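Local coordinates for putative uncharacterized protein TTHA0988 (Thermus thermophilus, PDB 3OPF) that is uncharacterised but carries two cyclophilin-like carboxyltransferase domain regions and probably binds ATP and acts as a hydrolase, at residues A[1-6]-A[50-55]; A[90-95]-A[133-138]; A[413-418]-A[481-486]. All coordinates share one frame; numbering follows the deposited sequence.

In the fold
The three contacts follow one another along the chain, each closing before the next opens. Interactions 1 and 2 both fall in the carboxyltransferase subdomain C and D region, yet their centres lie 43 Å apart: interaction 1 sits on the three-stranded sheet of strands 3-8, 45-50 and 36-42, whereas interaction 2 joins helix 89-96 to a loop beside strand 169-174 of a seven-stranded sheet. Interaction 3 belongs to the subdomain A and B region, at strand 413-418 of a second seven-stranded sheet. Its centre is 26 Å from interaction 1 and 40 Å from interaction 2. None touches another; each joins local elements separately, and the strand order common to both seven-stranded sheets is consistent with two regions of one cyclophilin-like clan.

Interaction 1. Residues A[1-6]-A[50-55]; sequences MVRGFY and YDPRRL
The Tyr50 ring carries Arg3 CB over one face, 4.1 Å from the ring centroid and 29° off the normal, a CH-pi contact. Phe5 approaches the same ring obliquely: Phe5 CE2 lies 3.7 Å from Tyr50 CE1, and the planes stand 51° apart, neither stacked nor edge-to-face. Water 2 lies in plane at the edges of both rings; it donates to Gly4 O and also bonds Tyr50 OH. Water 1 sits in plane at the edge of the Arg3 guanidinium, accepting from NH1 and joining it to Tyr50 OH. With CG between the backbone N and the carbonyl carbon (chi1 64°), Tyr50 lies back across the strand opposite. Arg3 continues past it, its extended chain setting CD 3.8 Å from Pro52 CG at about a right angle to the proline.

Two backbone bonds fix the register: Arg3 N to Tyr50 O at 3.0 Å and Tyr50 N to Arg3 O at 2.8 Å. Beyond the pair, Asp51 OD1 accepts from Arg53 N at 3.3 Å as the chain turns toward helix 57-66. The result is an antiparallel hydrogen-bonded pair where strand 3-8 meets the end of strand 45-50, followed directly by an Asx turn.

Interaction 2. Residues A[90-95]-A[133-138]; sequences PEVASR and LRLPRK
Val92 and Leu135 meet through their methyl groups, with Val92 CG2 3.8 Å from Leu135 CD2, where helix 89-96 packs on an irregular loop of the cyclophilin-like carboxyltransferase region. The two branches of Val92 divide the work. While CG2 takes Leu135, CG1 reaches Leu133 CD1 at 3.8 Å, the two side chains crossing at about a right angle. Leu135 is similarly forked: its other methyl, CD1, lies 3.7 Å from Arg95 CG, against the aliphatic part of an arginine extended from CG to NE. Leu135 CD1 also lies at the guanidinium edge, near its plane.

A salt bridge closes the other end of the contact. Glu91 runs out with CG opposite its backbone N (chi1 169°) and meets Lys138 coming from the opposite direction. Lys138 NZ reaches Glu91 OE1 at 2.9 Å on the syn side, 24° out of the carboxylate plane, and bonds OE2 weakly at 3.1 Å.

The next shell surrounds these side chains. Strand 169-174 adds Asn169, which touches Val92, Leu135 and Lys138, and Leu171, which touches Val92; Val103 and His107 of helix 100-108 touch Leu133. Leu135 is further tied by backbone bonding to Gly154. Asp88, just before the helical segment, may further stabilise the positive charge of the ammonium, since its OD1 forms a second salt bridge with Lys138 NZ.

Interaction 3. Residues A[413-418]-A[481-486]; sequences FRVARA and GQARPG
Arg414 starts with CG opposite its carbonyl carbon and then bends at chi2, -92°, which swings the guanidinium round to Gly486. In Val415, CG1 lies opposite the backbone N, placing that methyl against the Arg484 carbonyl. These two residues stand just before a classic beta bulge, in which Ala416 and Arg417 both face Glu424 of strand 422-426, in the cyclophilin-like subdomain A and B region. The chain turns a corner at Ala416.

Ahead of the corner two hydrogen bonds join the segments, one from the backbone of Gly486 and one from the side chain of Arg414. In the first, Gly486 N donates to Val415 O at 2.8 Å, in the carbonyl plane and on a lone pair; the same oxygen receives a CA-H...O contact from Pro485 CA at 3.3 Å. Two donors, one of them a carbon, therefore converge on a single carbonyl. Backbone bonding then continues from Val415 to Val487 and from Phe413 to Ile489, so this loop leads into strand 488-492, the antiparallel neighbour of strand 413-418.

Past the corner, Ala418 CB lies 4.2 Å from Ala483 CB. Val415 CG2 reaches the same alanine methyl at 4.4 Å from the residue before the corner, so Ala483 packs against both. The Pro485 ring lies alongside the corner, its CB 3.8 Å from Ala416 O. Gly486 has a positive phi, a backbone shape that glycine adopts readily.

The second hydrogen bond grips the carbonyl of that glycine: Arg414 NH2 donates to Gly486 O at 2.7 Å, with the oxygen only 7° out of the guanidinium plane and a C=O...N angle of 174°.

Interaction 1. Residues A[1-6]-A[50-55]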
loop_
_atom_site.group_PDB
_atom_site.type_symbol
_atom_site.label_atom_id
_atom_site.label_comp_id
_atom_site.label_asym_id
_atom_site.label_seq_id
_atom_site.Cartn_x
_atom_site.Cartn_y
_atom_site.Cartn_z
ATOM N N MET A 1 1.217 -7.060 -15.344
ATOM C CA MET A 1 2.233 -7.832 -14.575
ATOM C C MET A 1 3.259 -6.918 -13.911
ATOM O O MET A 1 3.581 -5.842 -14.418
ATOM C CB MET A 1 2.957 -8.833 -15.483
ATOM C CG MET A 1 2.545 -10.284 -15.278
ATOM S SD MET A 1 3.743 -11.437 -15.982
ATOM C CE MET A 1 5.176 -11.116 -14.953
ATOM N N VAL A 2 3.773 -7.379 -12.777
ATOM C CA VAL A 2 4.778 -6.661 -12.014
ATOM C C VAL A 2 5.854 -7.654 -11.599
ATOM O O VAL A 2 5.541 -8.768 -11.182
ATOM C CB VAL A 2 4.148 -6.020 -10.754
ATOM C CG1 VAL A 2 5.212 -5.405 -9.869
ATOM C CG2 VAL A 2 3.095 -4.978 -11.149
ATOM N N ARG A 3 7.117 -7.261 -11.737
ATOM C CA ARG A 3 8.235 -8.050 -11.210
ATOM C C ARG A 3 9.154 -7.142 -10.403
ATOM O O ARG A 3 9.015 -5.924 -10.451
ATOM C CB ARG A 3 8.994 -8.744 -12.341
ATOM C CG ARG A 3 8.272 -9.980 -12.884
ATOM C CD ARG A 3 9.027 -10.606 -14.041
ATOM N NE ARG A 3 8.335 -11.773 -14.592
ATOM C CZ ARG A 3 8.691 -12.410 -15.709
ATOM N NH1 ARG A 3 9.741 -12.006 -16.423
ATOM N NH2 ARG A 3 7.992 -13.462 -16.120
ATOM N N GLY A 4 10.071 -7.733 -9.642
ATOM C CA GLY A 4 10.989 -6.946 -8.830
ATOM C C GLY A 4 12.205 -7.711 -8.362
ATOM O O GLY A 4 12.300 -8.924 -8.553
ATOM N N PHE A 5 13.144 -6.989 -7.754
ATOM C CA PHE A 5 14.337 -7.600 -7.178
ATOM C C PHE A 5 15.011 -6.675 -6.167
ATOM O O PHE A 5 14.721 -5.471 -6.106
ATOM C CB PHE A 5 15.331 -8.009 -8.275
ATOM C CG PHE A 5 15.690 -6.894 -9.222
ATOM C CD1 PHE A 5 16.536 -5.866 -8.826
ATOM C CD2 PHE A 5 15.195 -6.884 -10.520
ATOM C CE1 PHE A 5 16.872 -4.844 -9.703
ATOM C CE2 PHE A 5 15.528 -5.862 -11.402
ATOM C CZ PHE A 5 16.366 -4.842 -10.990
ATOM N N TYR A 6 15.918 -7.260 -5.387
ATOM C CA TYR A 6 16.575 -6.574 -4.280
ATOM C C TYR A 6 18.060 -6.402 -4.548
ATOM O O TYR A 6 18.732 -7.341 -4.978
ATOM C CB TYR A 6 16.412 -7.388 -2.982
ATOM C CG TYR A 6 15.011 -7.390 -2.424
ATOM C CD1 TYR A 6 14.631 -6.470 -1.450
ATOM C CD2 TYR A 6 14.066 -8.314 -2.867
ATOM C CE1 TYR A 6 13.338 -6.468 -0.928
ATOM C CE2 TYR A 6 12.774 -8.323 -2.357
ATOM C CZ TYR A 6 12.414 -7.395 -1.391
ATOM O OH TYR A 6 11.133 -7.399 -0.894
ATOM N N TYR A 50 9.313 -3.272 -11.403
ATOM C CA TYR A 50 9.254 -2.858 -12.800
ATOM C C TYR A 50 8.208 -3.640 -13.592
ATOM O O TYR A 50 7.794 -4.729 -13.186
ATOM C CB TYR A 50 10.629 -3.020 -13.452
ATOM C CG TYR A 50 11.111 -4.457 -13.528
ATOM C CD1 TYR A 50 11.625 -5.104 -12.404
ATOM C CD2 TYR A 50 11.060 -5.165 -14.726
ATOM C CE1 TYR A 50 12.072 -6.427 -12.475
ATOM C CE2 TYR A 50 11.505 -6.487 -14.807
ATOM C CZ TYR A 50 12.009 -7.110 -13.680
ATOM O OH TYR A 50 12.446 -8.413 -13.755
ATOM N N ASP A 51 7.781 -3.057 -14.713
ATOM C CA ASP A 51 6.869 -3.707 -15.651
ATOM C C ASP A 51 7.678 -4.281 -16.825
ATOM O O ASP A 51 8.194 -3.513 -17.644
ATOM C CB ASP A 51 5.832 -2.701 -16.161
ATOM C CG ASP A 51 4.810 -3.329 -17.097
ATOM O OD1 ASP A 51 4.905 -4.541 -17.381
ATOM O OD2 ASP A 51 3.902 -2.606 -17.549
ATOM N N PRO A 52 7.783 -5.627 -16.916
ATOM C CA PRO A 52 8.590 -6.301 -17.950
ATOM C C PRO A 52 8.269 -5.875 -19.384
ATOM O O PRO A 52 9.178 -5.771 -20.207
ATOM C CB PRO A 52 8.243 -7.783 -17.767
ATOM C CG PRO A 52 7.746 -7.901 -16.396
ATOM C CD PRO A 52 7.095 -6.602 -16.050
ATOM N N ARG A 53 6.988 -5.644 -19.669
ATOM C CA ARG A 53 6.538 -5.224 -21.000
ATOM C C ARG A 53 7.228 -3.943 -21.475
ATOM O O ARG A 53 7.618 -3.841 -22.637
ATOM C CB ARG A 53 5.017 -5.018 -21.014
ATOM C CG ARG A 53 4.211 -6.295 -20.833
ATOM N N ARG A 54 7.378 -2.977 -20.570
ATOM C CA ARG A 54 7.959 -1.672 -20.900
ATOM C C ARG A 54 9.443 -1.548 -20.545
ATOM O O ARG A 54 10.156 -0.734 -21.133
ATOM C CB ARG A 54 7.177 -0.564 -20.197
ATOM C CG ARG A 54 5.764 -0.392 -20.719
ATOM C CD ARG A 54 5.024 0.669 -19.933
ATOM N NE ARG A 54 4.753 0.234 -18.565
ATOM C CZ ARG A 54 4.215 0.999 -17.616
ATOM N NH1 ARG A 54 3.877 2.262 -17.869
ATOM N NH2 ARG A 54 4.011 0.495 -16.406
ATOM N N LEU A 55 9.904 -2.345 -19.585
ATOM C CA LEU A 55 11.289 -2.276 -19.130
ATOM C C LEU A 55 11.786 -3.670 -18.782
ATOM O O LEU A 55 11.274 -4.295 -17.858
ATOM C CB LEU A 55 11.382 -1.357 -17.910
ATOM C CG LEU A 55 12.764 -1.056 -17.323
ATOM C CD1 LEU A 55 13.669 -0.401 -18.354
ATOM C CD2 LEU A 55 12.615 -0.166 -16.094
HETATM O O HOH W 1 11.547 -9.906 -15.877
HETATM O O HOH W 2 13.039 -9.957 -11.229
#

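Interaction 2. Residues A[90-95]-A[133-138]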
loop_
_atom_site.group_PDB
_atom_site.type_symbol
_atom_site.label_atom_id
_atom_site.label_comp_id
_atom_site.label_asym_id
_atom_site.label_seq_id
_atom_site.Cartn_x
_atom_site.Cartn_y
_atom_site.Cartn_z
ATOM N N PRO A 90 8.582 7.792 32.210
ATOM C CA PRO A 90 9.021 7.265 33.508
ATOM C C PRO A 90 9.527 5.817 33.455
ATOM O O PRO A 90 10.523 5.497 34.095
ATOM C CB PRO A 90 7.754 7.363 34.377
ATOM C CG PRO A 90 6.932 8.440 33.721
ATOM C CD PRO A 90 7.175 8.237 32.256
ATOM N N GLU A 91 8.841 4.967 32.694
ATOM C CA GLU A 91 9.209 3.551 32.569
ATOM C C GLU A 91 10.574 3.370 31.907
ATOM O O GLU A 91 11.386 2.561 32.357
ATOM C CB GLU A 91 8.116 2.794 31.791
ATOM C CG GLU A 91 8.479 1.381 31.348
ATOM C CD GLU A 91 7.411 0.763 30.461
ATOM O OE1 GLU A 91 6.217 1.039 30.691
ATOM O OE2 GLU A 91 7.763 0.004 29.540
ATOM N N VAL A 92 10.827 4.126 30.844
ATOM C CA VAL A 92 12.117 4.067 30.154
ATOM C C VAL A 92 13.243 4.491 31.100
ATOM O O VAL A 92 14.258 3.796 31.214
ATOM C CB VAL A 92 12.127 4.950 28.871
ATOM C CG1 VAL A 92 13.562 5.156 28.357
ATOM C CG2 VAL A 92 11.259 4.315 27.797
ATOM N N ALA A 93 13.036 5.611 31.794
ATOM C CA ALA A 93 13.999 6.127 32.769
ATOM C C ALA A 93 14.348 5.106 33.852
ATOM O O ALA A 93 15.534 4.827 34.106
ATOM C CB ALA A 93 13.457 7.406 33.415
ATOM N N SER A 94 13.315 4.545 34.484
ATOM C CA SER A 94 13.529 3.617 35.587
ATOM C C SER A 94 14.173 2.323 35.102
ATOM O O SER A 94 15.111 1.830 35.721
ATOM C CB SER A 94 12.232 3.342 36.351
ATOM O OG SER A 94 11.285 2.630 35.576
ATOM N N ARG A 95 13.684 1.789 33.985
ATOM C CA ARG A 95 14.219 0.546 33.430
ATOM C C ARG A 95 15.701 0.646 33.056
ATOM O O ARG A 95 16.429 -0.336 33.166
ATOM C CB ARG A 95 13.384 0.080 32.222
ATOM C CG ARG A 95 13.743 -1.327 31.756
ATOM C CD ARG A 95 12.596 -2.062 31.062
ATOM N NE ARG A 95 12.991 -3.444 30.762
ATOM C CZ ARG A 95 12.944 -4.461 31.624
ATOM N NH1 ARG A 95 12.496 -4.294 32.867
ATOM N NH2 ARG A 95 13.363 -5.665 31.245
ATOM N N LEU A 133 20.426 4.955 26.200
ATOM C CA LEU A 133 18.984 5.084 25.953
ATOM C C LEU A 133 18.435 3.919 25.115
ATOM O O LEU A 133 17.284 3.947 24.702
ATOM C CB LEU A 133 18.687 6.433 25.265
ATOM C CG LEU A 133 17.226 6.832 25.005
ATOM C CD1 LEU A 133 16.366 6.635 26.260
ATOM C CD2 LEU A 133 17.147 8.273 24.502
ATOM N N ARG A 134 19.256 2.893 24.867
ATOM C CA ARG A 134 18.822 1.746 24.079
ATOM C C ARG A 134 18.069 0.744 24.952
ATOM O O ARG A 134 18.620 0.194 25.908
ATOM C CB ARG A 134 20.000 1.071 23.364
ATOM C CG ARG A 134 20.604 1.951 22.278
ATOM C CD ARG A 134 21.813 1.329 21.607
ATOM N NE ARG A 134 22.577 2.339 20.874
ATOM C CZ ARG A 134 23.725 2.113 20.245
ATOM N NH1 ARG A 134 24.261 0.900 20.237
ATOM N NH2 ARG A 134 24.344 3.109 19.626
ATOM N N LEU A 135 16.799 0.540 24.604
ATOM C CA LEU A 135 15.888 -0.333 25.323
ATOM C C LEU A 135 15.061 -1.077 24.267
ATOM O O LEU A 135 14.669 -0.478 23.266
ATOM C CB LEU A 135 14.965 0.531 26.199
ATOM C CG LEU A 135 13.952 -0.130 27.120
ATOM C CD1 LEU A 135 14.678 -0.878 28.227
ATOM C CD2 LEU A 135 12.997 0.904 27.704
ATOM N N PRO A 136 14.785 -2.373 24.475
ATOM C CA PRO A 136 13.944 -3.034 23.474
ATOM C C PRO A 136 12.536 -2.432 23.343
ATOM O O PRO A 136 12.103 -1.621 24.174
ATOM C CB PRO A 136 13.872 -4.481 23.974
ATOM C CG PRO A 136 15.090 -4.661 24.827
ATOM C CD PRO A 136 15.317 -3.323 25.471
ATOM N N ARG A 137 11.846 -2.809 22.274
ATOM C CA ARG A 137 10.431 -2.494 22.131
ATOM C C ARG A 137 9.680 -3.238 23.231
ATOM O O ARG A 137 10.204 -4.188 23.826
ATOM C CB ARG A 137 9.919 -2.920 20.754
ATOM C CG ARG A 137 9.913 -4.428 20.550
ATOM C CD ARG A 137 9.866 -4.807 19.092
ATOM N NE ARG A 137 9.670 -6.245 18.938
ATOM C CZ ARG A 137 9.460 -6.868 17.781
ATOM N NH1 ARG A 137 9.406 -6.189 16.641
ATOM N NH2 ARG A 137 9.301 -8.184 17.770
ATOM N N LYS A 138 8.458 -2.811 23.512
ATOM C CA LYS A 138 7.680 -3.458 24.556
ATOM C C LYS A 138 7.449 -4.925 24.217
ATOM O O LYS A 138 7.403 -5.282 23.042
ATOM C CB LYS A 138 6.348 -2.752 24.741
ATOM C CG LYS A 138 6.515 -1.311 25.164
ATOM C CD LYS A 138 5.457 -0.910 26.144
ATOM C CE LYS A 138 5.750 0.434 26.727
ATOM N NZ LYS A 138 5.132 0.558 28.057
#

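Interaction 3. Residues A[413-418]-A[481-486]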
loop_
_atom_site.group_PDB
_atom_site.type_symbol
_atom_site.label_atom_id
_atom_site.label_comp_id
_atom_site.label_asym_id
_atom_site.label_seq_id
_atom_site.Cartn_x
_atom_site.Cartn_y
_atom_site.Cartn_z
ATOM N N PHE A 413 -4.052 -24.984 2.290
ATOM C CA PHE A 413 -4.289 -23.900 3.230
ATOM C C PHE A 413 -5.707 -23.400 2.999
ATOM O O PHE A 413 -6.337 -23.733 1.998
ATOM C CB PHE A 413 -3.307 -22.745 2.999
ATOM C CG PHE A 413 -1.916 -23.019 3.490
ATOM C CD1 PHE A 413 -1.069 -23.861 2.781
ATOM C CD2 PHE A 413 -1.441 -22.411 4.648
ATOM C CE1 PHE A 413 0.229 -24.112 3.231
ATOM C CE2 PHE A 413 -0.150 -22.659 5.107
ATOM C CZ PHE A 413 0.687 -23.511 4.393
ATOM N N ARG A 414 -6.204 -22.602 3.933
ATOM C CA ARG A 414 -7.522 -21.989 3.810
ATOM C C ARG A 414 -7.385 -20.516 4.134
ATOM O O ARG A 414 -6.591 -20.130 4.992
ATOM C CB ARG A 414 -8.518 -22.641 4.775
ATOM C CG ARG A 414 -8.914 -24.056 4.424
ATOM C CD ARG A 414 -10.165 -24.092 3.562
ATOM N NE ARG A 414 -10.493 -25.452 3.140
ATOM C CZ ARG A 414 -11.554 -25.783 2.406
ATOM N NH1 ARG A 414 -11.755 -27.053 2.076
ATOM N NH2 ARG A 414 -12.421 -24.855 2.006
ATOM N N VAL A 415 -8.152 -19.693 3.433
ATOM C CA VAL A 415 -8.164 -18.265 3.698
ATOM C C VAL A 415 -8.889 -18.004 5.021
ATOM O O VAL A 415 -10.069 -18.321 5.170
ATOM C CB VAL A 415 -8.833 -17.485 2.550
ATOM C CG1 VAL A 415 -9.028 -16.009 2.927
ATOM C CG2 VAL A 415 -8.001 -17.621 1.274
ATOM N N ALA A 416 -8.166 -17.418 5.969
ATOM C CA ALA A 416 -8.735 -16.994 7.241
ATOM C C ALA A 416 -9.335 -15.604 7.120
ATOM O O ALA A 416 -10.413 -15.352 7.642
ATOM C CB ALA A 416 -7.678 -17.001 8.315
ATOM N N ARG A 417 -8.604 -14.707 6.455
ATOM C CA ARG A 417 -9.020 -13.316 6.253
ATOM C C ARG A 417 -8.503 -12.831 4.907
ATOM O O ARG A 417 -7.436 -13.260 4.465
ATOM C CB ARG A 417 -8.456 -12.420 7.362
ATOM C CG ARG A 417 -9.153 -12.572 8.701
ATOM C CD ARG A 417 -8.492 -11.762 9.811
ATOM N NE ARG A 417 -8.433 -10.327 9.522
ATOM C CZ ARG A 417 -8.251 -9.377 10.439
ATOM N NH1 ARG A 417 -8.129 -9.683 11.729
ATOM N NH2 ARG A 417 -8.209 -8.100 10.065
ATOM N N ALA A 418 -9.258 -11.940 4.261
ATOM C CA ALA A 418 -8.870 -11.398 2.957
ATOM C C ALA A 418 -9.368 -9.978 2.753
ATOM O O ALA A 418 -10.560 -9.691 2.912
ATOM C CB ALA A 418 -9.386 -12.285 1.836
ATOM N N GLY A 481 -7.054 -11.373 -5.504
ATOM C CA GLY A 481 -8.009 -10.268 -5.549
ATOM C C GLY A 481 -9.449 -10.749 -5.537
ATOM O O GLY A 481 -10.375 -9.944 -5.374
ATOM N N GLN A 482 -9.634 -12.057 -5.735
ATOM C CA GLN A 482 -10.950 -12.699 -5.662
ATOM C C GLN A 482 -11.088 -13.668 -4.467
ATOM O O GLN A 482 -12.060 -14.417 -4.378
ATOM C CB GLN A 482 -11.227 -13.440 -6.977
ATOM C CG GLN A 482 -11.307 -12.526 -8.195
ATOM C CD GLN A 482 -12.435 -11.507 -8.099
ATOM O OE1 GLN A 482 -13.375 -11.677 -7.319
ATOM N NE2 GLN A 482 -12.346 -10.441 -8.903
ATOM N N ALA A 483 -10.122 -13.637 -3.553
ATOM C CA ALA A 483 -10.143 -14.481 -2.365
ATOM C C ALA A 483 -11.203 -14.025 -1.354
ATOM O O ALA A 483 -11.587 -12.843 -1.309
ATOM C CB ALA A 483 -8.764 -14.496 -1.704
ATOM N N ARG A 484 -11.676 -14.983 -0.563
ATOM C CA ARG A 484 -12.527 -14.685 0.587
ATOM C C ARG A 484 -12.299 -15.742 1.650
ATOM O O ARG A 484 -11.727 -16.790 1.357
ATOM C CB ARG A 484 -14.004 -14.611 0.173
ATOM C CG ARG A 484 -14.658 -15.940 -0.203
ATOM C CD ARG A 484 -16.131 -15.752 -0.580
ATOM N NE ARG A 484 -16.869 -15.050 0.466
ATOM C CZ ARG A 484 -17.964 -14.307 0.284
ATOM N NH1 ARG A 484 -18.504 -14.147 -0.918
ATOM N NH2 ARG A 484 -18.527 -13.713 1.328
ATOM N N PRO A 485 -12.727 -15.479 2.896
ATOM C CA PRO A 485 -12.533 -16.527 3.901
ATOM C C PRO A 485 -13.173 -17.862 3.510
ATOM O O PRO A 485 -14.287 -17.892 2.968
ATOM C CB PRO A 485 -13.200 -15.941 5.145
ATOM C CG PRO A 485 -13.052 -14.475 4.973
ATOM C CD PRO A 485 -13.213 -14.229 3.500
ATOM N N GLY A 486 -12.454 -18.949 3.770
ATOM C CA GLY A 486 -12.947 -20.295 3.490
ATOM C C GLY A 486 -12.391 -20.892 2.211
ATOM O O GLY A 486 -12.383 -22.109 2.056
#